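Long-range contacts in solute-binding periplasmic protein of iron/siderophore ABC transporter (Yersinia pestis, PDB 6B2Y), which probably binds a chelated iron complex in the periplasm and delivers it to an ABC transporter for uptake into the cell: residues 65-70 and 334-339; 97-102 and 370-375. All coordinates share one frame; numbering follows the deposited sequence.

Interaction 1 of 2, residues 65-70 and 334-339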
# COMPACT_ATOMS: atom_id res chain seq x y z
N LEU A 65 -2.77 7.55 -3.98
CA LEU A 65 -4.12 7.12 -4.35
C LEU A 65 -4.21 6.79 -5.83
O LEU A 65 -5.21 6.20 -6.27
CB LEU A 65 -5.15 8.19 -3.97
CG LEU A 65 -5.36 8.21 -2.45
CD1 LEU A 65 -6.24 9.38 -2.00
CD2 LEU A 65 -5.94 6.86 -1.96
N PHE A 66 -3.19 7.12 -6.62
CA PHE A 66 -3.13 6.69 -8.00
C PHE A 66 -3.23 5.17 -8.12
O PHE A 66 -3.82 4.67 -9.08
CB PHE A 66 -1.85 7.19 -8.65
CG PHE A 66 -1.61 6.63 -10.02
CD1 PHE A 66 -2.45 6.95 -11.07
CD2 PHE A 66 -0.55 5.76 -10.26
CE1 PHE A 66 -2.25 6.43 -12.33
CE2 PHE A 66 -0.34 5.24 -11.52
CZ PHE A 66 -1.20 5.57 -12.56
N TYR A 67 -2.68 4.42 -7.16
CA TYR A 67 -2.80 2.96 -7.25
C TYR A 67 -4.26 2.56 -7.35
O TYR A 67 -4.64 1.74 -8.19
CB TYR A 67 -2.16 2.27 -6.05
CG TYR A 67 -0.72 2.62 -5.76
CD1 TYR A 67 0.25 2.66 -6.78
CD2 TYR A 67 -0.31 2.88 -4.46
CE1 TYR A 67 1.57 2.97 -6.48
CE2 TYR A 67 1.00 3.20 -4.16
CZ TYR A 67 1.93 3.24 -5.18
OH TYR A 67 3.23 3.55 -4.85
N ALA A 68 -5.11 3.13 -6.49
CA ALA A 68 -6.52 2.76 -6.49
C ALA A 68 -7.20 3.21 -7.77
O ALA A 68 -7.98 2.45 -8.37
CB ALA A 68 -7.22 3.34 -5.26
N VAL A 69 -6.90 4.42 -8.22
CA VAL A 69 -7.54 4.95 -9.42
C VAL A 69 -7.10 4.17 -10.65
O VAL A 69 -7.90 3.94 -11.56
CB VAL A 69 -7.25 6.46 -9.53
CG1 VAL A 69 -7.64 7.01 -10.92
CG2 VAL A 69 -7.98 7.20 -8.44
N SER A 70 -5.84 3.71 -10.68
CA SER A 70 -5.34 2.94 -11.83
C SER A 70 -6.18 1.69 -12.10
O SER A 70 -6.28 1.26 -13.26
CB SER A 70 -3.88 2.55 -11.61
OG SER A 70 -3.75 1.48 -10.68
N TYR A 334 1.06 -0.83 2.35
CA TYR A 334 0.42 -0.37 3.57
C TYR A 334 -0.70 0.63 3.30
O TYR A 334 -1.44 0.98 4.22
CB TYR A 334 1.48 0.22 4.52
CG TYR A 334 1.80 1.69 4.31
CD1 TYR A 334 1.73 2.59 5.37
CD2 TYR A 334 2.15 2.17 3.06
CE1 TYR A 334 2.01 3.93 5.18
CE2 TYR A 334 2.43 3.50 2.87
CZ TYR A 334 2.36 4.37 3.93
OH TYR A 334 2.65 5.71 3.73
N ASN A 335 -0.85 1.08 2.05
CA ASN A 335 -1.91 2.02 1.69
C ASN A 335 -2.24 1.85 0.21
O ASN A 335 -2.12 2.77 -0.60
CB ASN A 335 -1.49 3.46 2.00
CG ASN A 335 -2.65 4.42 1.94
OD1 ASN A 335 -3.81 3.99 1.93
ND2 ASN A 335 -2.36 5.71 1.90
N SER A 336 -2.68 0.65 -0.18
CA SER A 336 -2.98 0.39 -1.59
C SER A 336 -3.93 -0.78 -1.72
O SER A 336 -3.70 -1.80 -1.06
CB SER A 336 -1.71 0.08 -2.39
OG SER A 336 -2.05 -0.52 -3.63
N PRO A 337 -4.94 -0.72 -2.59
CA PRO A 337 -5.80 -1.89 -2.79
C PRO A 337 -5.09 -3.06 -3.47
O PRO A 337 -5.68 -4.16 -3.56
CB PRO A 337 -6.94 -1.36 -3.67
CG PRO A 337 -6.31 -0.15 -4.37
CD PRO A 337 -5.37 0.45 -3.38
N TYR A 338 -3.84 -2.89 -3.90
CA TYR A 338 -3.06 -4.04 -4.35
C TYR A 338 -2.64 -4.93 -3.19
O TYR A 338 -1.98 -5.94 -3.41
CB TYR A 338 -1.78 -3.61 -5.07
CG TYR A 338 -1.86 -2.89 -6.40
CD1 TYR A 338 -0.78 -2.94 -7.28
CD2 TYR A 338 -2.96 -2.13 -6.77
CE1 TYR A 338 -0.81 -2.28 -8.49
CE2 TYR A 338 -3.00 -1.46 -7.98
CZ TYR A 338 -1.91 -1.53 -8.83
OH TYR A 338 -1.93 -0.86 -10.03
N ASN A 339 -3.00 -4.56 -1.95
CA ASN A 339 -2.47 -5.21 -0.76
C ASN A 339 -2.78 -6.70 -0.68
O ASN A 339 -2.19 -7.38 0.17
CB ASN A 339 -2.95 -4.48 0.51
CG ASN A 339 -4.47 -4.54 0.71
OD1 ASN A 339 -5.09 -5.58 0.51
ND2 ASN A 339 -5.07 -3.43 1.14
O HOH W 1 -3.81 3.70 -3.39

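Interaction 2 of 2, residues 97-102 and 370-375. With NA (sodium ion), chain C.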
# COMPACT_ATOMS: atom_id res chain seq x y z
N ALA A 97 8.59 5.84 -12.96
CA ALA A 97 9.46 5.62 -14.12
C ALA A 97 8.82 4.68 -15.13
O ALA A 97 8.90 4.91 -16.35
CB ALA A 97 10.80 5.07 -13.65
N ILE A 98 8.19 3.60 -14.65
CA ILE A 98 7.60 2.63 -15.56
C ILE A 98 6.44 3.25 -16.32
O ILE A 98 6.27 3.00 -17.52
CB ILE A 98 7.15 1.38 -14.79
CG1 ILE A 98 8.36 0.73 -14.11
CG2 ILE A 98 6.42 0.40 -15.72
CD1 ILE A 98 9.32 0.05 -15.07
N TYR A 99 5.63 4.07 -15.64
CA TYR A 99 4.54 4.79 -16.31
C TYR A 99 5.08 5.84 -17.28
O TYR A 99 4.53 6.01 -18.38
CB TYR A 99 3.63 5.44 -15.28
CG TYR A 99 2.58 4.48 -14.76
CD1 TYR A 99 2.84 3.63 -13.70
CD2 TYR A 99 1.34 4.39 -15.38
CE1 TYR A 99 1.86 2.74 -13.24
CE2 TYR A 99 0.37 3.50 -14.95
CZ TYR A 99 0.64 2.68 -13.87
OH TYR A 99 -0.34 1.79 -13.45
N LYS A 100 6.13 6.55 -16.89
CA LYS A 100 6.70 7.58 -17.76
C LYS A 100 7.18 6.99 -19.08
O LYS A 100 7.00 7.60 -20.15
CB LYS A 100 7.85 8.29 -17.04
CG LYS A 100 8.52 9.39 -17.86
CD LYS A 100 9.54 10.15 -17.02
CE LYS A 100 10.11 11.34 -17.81
NZ LYS A 100 11.30 11.93 -17.14
N ALA A 101 7.77 5.79 -19.03
CA ALA A 101 8.28 5.15 -20.24
C ALA A 101 7.16 4.92 -21.25
O ALA A 101 7.35 5.12 -22.45
CB ALA A 101 8.95 3.83 -19.87
N LYS A 102 5.98 4.54 -20.77
CA LYS A 102 4.84 4.27 -21.64
C LYS A 102 3.97 5.50 -21.88
O LYS A 102 3.32 5.59 -22.92
CB LYS A 102 3.99 3.16 -21.02
CG LYS A 102 2.97 2.54 -21.96
CD LYS A 102 2.64 1.14 -21.50
CE LYS A 102 1.85 0.40 -22.55
NZ LYS A 102 0.85 1.31 -23.17
N GLN A 370 -5.38 -7.80 -16.15
CA GLN A 370 -6.81 -7.52 -16.14
C GLN A 370 -7.14 -6.05 -15.94
O GLN A 370 -8.18 -5.59 -16.43
CB GLN A 370 -7.50 -8.34 -15.04
CG GLN A 370 -7.73 -9.80 -15.41
CD GLN A 370 -8.16 -10.62 -14.22
OE1 GLN A 370 -7.44 -11.51 -13.78
NE2 GLN A 370 -9.33 -10.31 -13.69
N PHE A 371 -6.32 -5.30 -15.19
CA PHE A 371 -6.72 -3.97 -14.75
C PHE A 371 -5.78 -2.84 -15.16
O PHE A 371 -6.22 -1.68 -15.17
CB PHE A 371 -6.88 -3.95 -13.22
CG PHE A 371 -7.87 -4.95 -12.72
CD1 PHE A 371 -9.23 -4.73 -12.88
CD2 PHE A 371 -7.45 -6.12 -12.12
CE1 PHE A 371 -10.15 -5.67 -12.44
CE2 PHE A 371 -8.37 -7.06 -11.68
CZ PHE A 371 -9.72 -6.84 -11.85
N LEU A 372 -4.53 -3.12 -15.51
CA LEU A 372 -3.55 -2.05 -15.68
C LEU A 372 -3.07 -1.96 -17.13
O LEU A 372 -3.33 -2.83 -17.97
CB LEU A 372 -2.37 -2.27 -14.73
CG LEU A 372 -2.77 -2.31 -13.25
CD1 LEU A 372 -1.52 -2.50 -12.42
CD2 LEU A 372 -3.51 -1.04 -12.84
N ALA A 373 -2.34 -0.87 -17.41
CA ALA A 373 -1.82 -0.58 -18.75
C ALA A 373 -0.31 -0.72 -18.84
O ALA A 373 0.27 -0.41 -19.89
CB ALA A 373 -2.22 0.84 -19.16
N VAL A 374 0.35 -1.17 -17.78
CA VAL A 374 1.79 -1.41 -17.78
C VAL A 374 2.05 -2.88 -17.47
O VAL A 374 1.20 -3.58 -16.93
CB VAL A 374 2.54 -0.50 -16.76
CG1 VAL A 374 2.47 0.94 -17.19
CG2 VAL A 374 1.96 -0.66 -15.36
N GLU A 375 3.24 -3.33 -17.84
CA GLU A 375 3.66 -4.68 -17.52
C GLU A 375 4.19 -4.74 -16.09
O GLU A 375 4.84 -3.80 -15.62
CB GLU A 375 4.74 -5.16 -18.48
CG GLU A 375 4.43 -6.49 -19.14
CD GLU A 375 3.07 -6.48 -19.81
OE1 GLU A 375 2.24 -7.35 -19.48
OE2 GLU A 375 2.83 -5.59 -20.66
NA NA C . 0.36 0.79 -11.18
O HOH W 2 -2.21 1.10 -15.58
O HOH W 3 2.88 -0.60 -11.01

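Interaction 1 of 2, residues 65-70 and 334-339
Tyr338 reaches from the loop between strand 326-330 and helix 340-350 to Ser70 on the short helix 66-70, joining the two halves of a periplasmic binding protein fold, with a parallel sheet in the N-terminal half and a mixed one in the C-terminal half. Ser70 OG lies at the edge of the Tyr338 ring, near its plane, and accepts from Tyr338 OH over 3.0 Å. Ser70 OG is turned back between its own backbone N and carbonyl carbon (chi1 76°), where it donates to Tyr67 O at 2.7 Å. One serine oxygen thus relays a chain of two bonds from the tyrosine to the helix backbone. The Tyr338 ring also passes close to that carbonyl, CE2 lying 3.6 Å from Tyr67 O. Beside it, Pro337 sets its ring against Ala68, with CG 3.6 Å from Ala68 CA, and helix 168-182 adds to this apolar patch, Leu179 touching Ala68 and Met176 touching Pro337. Tyr67 touches Ser336 with its CB and CD2, while its hydroxyl is hydrogen-bonded to Asp92. Ser336 itself forms an ST turn that fixes the backbone just ahead of Tyr338: Tyr338 N donates to Ser336 OG at 3.0 Å, with an N-H...O angle of 158°.

Interaction 2 of 2, residues 97-102 and 370-375
The contact of Tyr99 and Ile98 with Val374 is a partly buried, mainly apolar one, in which helix 93-102 from the N-terminal half of the fold meets the loop that follows helix 360-371. Val374 is its centre and presents both methyls to Tyr99. CG1, placed anti to the carbonyl carbon (chi1 -67°), sits squarely over the middle of the ring in a CH-pi contact, 4.0 Å from the Tyr99 ring centroid and only 10° off the ring normal. The second branch, CG2, lies near the phenol end, 3.9 Å from Tyr99 CZ, and the two side chains run at roughly a right angle to each other. On the helix turn beside the tyrosine, Ile98 lays CG2 against Val374 CB at 4.1 Å.

The Tyr99 hydroxyl carries the polar part of the contact. A sodium ion lies in the plane of the ring at its edge, bound by Tyr99 OH at 2.6 Å and by a more distant water. A second water donates to Tyr99 OH and accepts from Ala373 N, 2.7 Å from that nitrogen, and so ties the phenol to the backbone of the loop just beyond the helix. At the exposed margin the aliphatic chain of Lys102 runs alongside this loop, with CE 3.2 Å from Ala373 O.

Leu372, the first residue to leave helical geometry, brings CD2 to 4.3 Å from Tyr99 OH, and also rests on Leu367 of the preceding helix 360-371. Val374 leans on Tyr368 of helix 360-371, while the Tyr99 ring meets Phe66 of helix 66-70 edge-to-face, so that helix 360-371 adjoins the valine and helix 66-70 the tyrosine of this contact.

The segments alternate along the chain, in the order 65-70, 97-102, 334-339, 370-375, so each interaction pairs a piece of the N-terminal half with one from the C-terminal half. Their centres lie about 14 Å apart, that of interaction 1 about 6 Å from the centre of the chain and that of interaction 2 about 17 Å from it. They meet where Leu372 packs against Ser70 and Tyr338. Between them sits the sodium ion bound by Tyr99, with the Tyr338 side chain also about 3 Å from it. Together they probably form part of one seam between the two halves, consistent with the two-lobed architecture of this family of binding proteins.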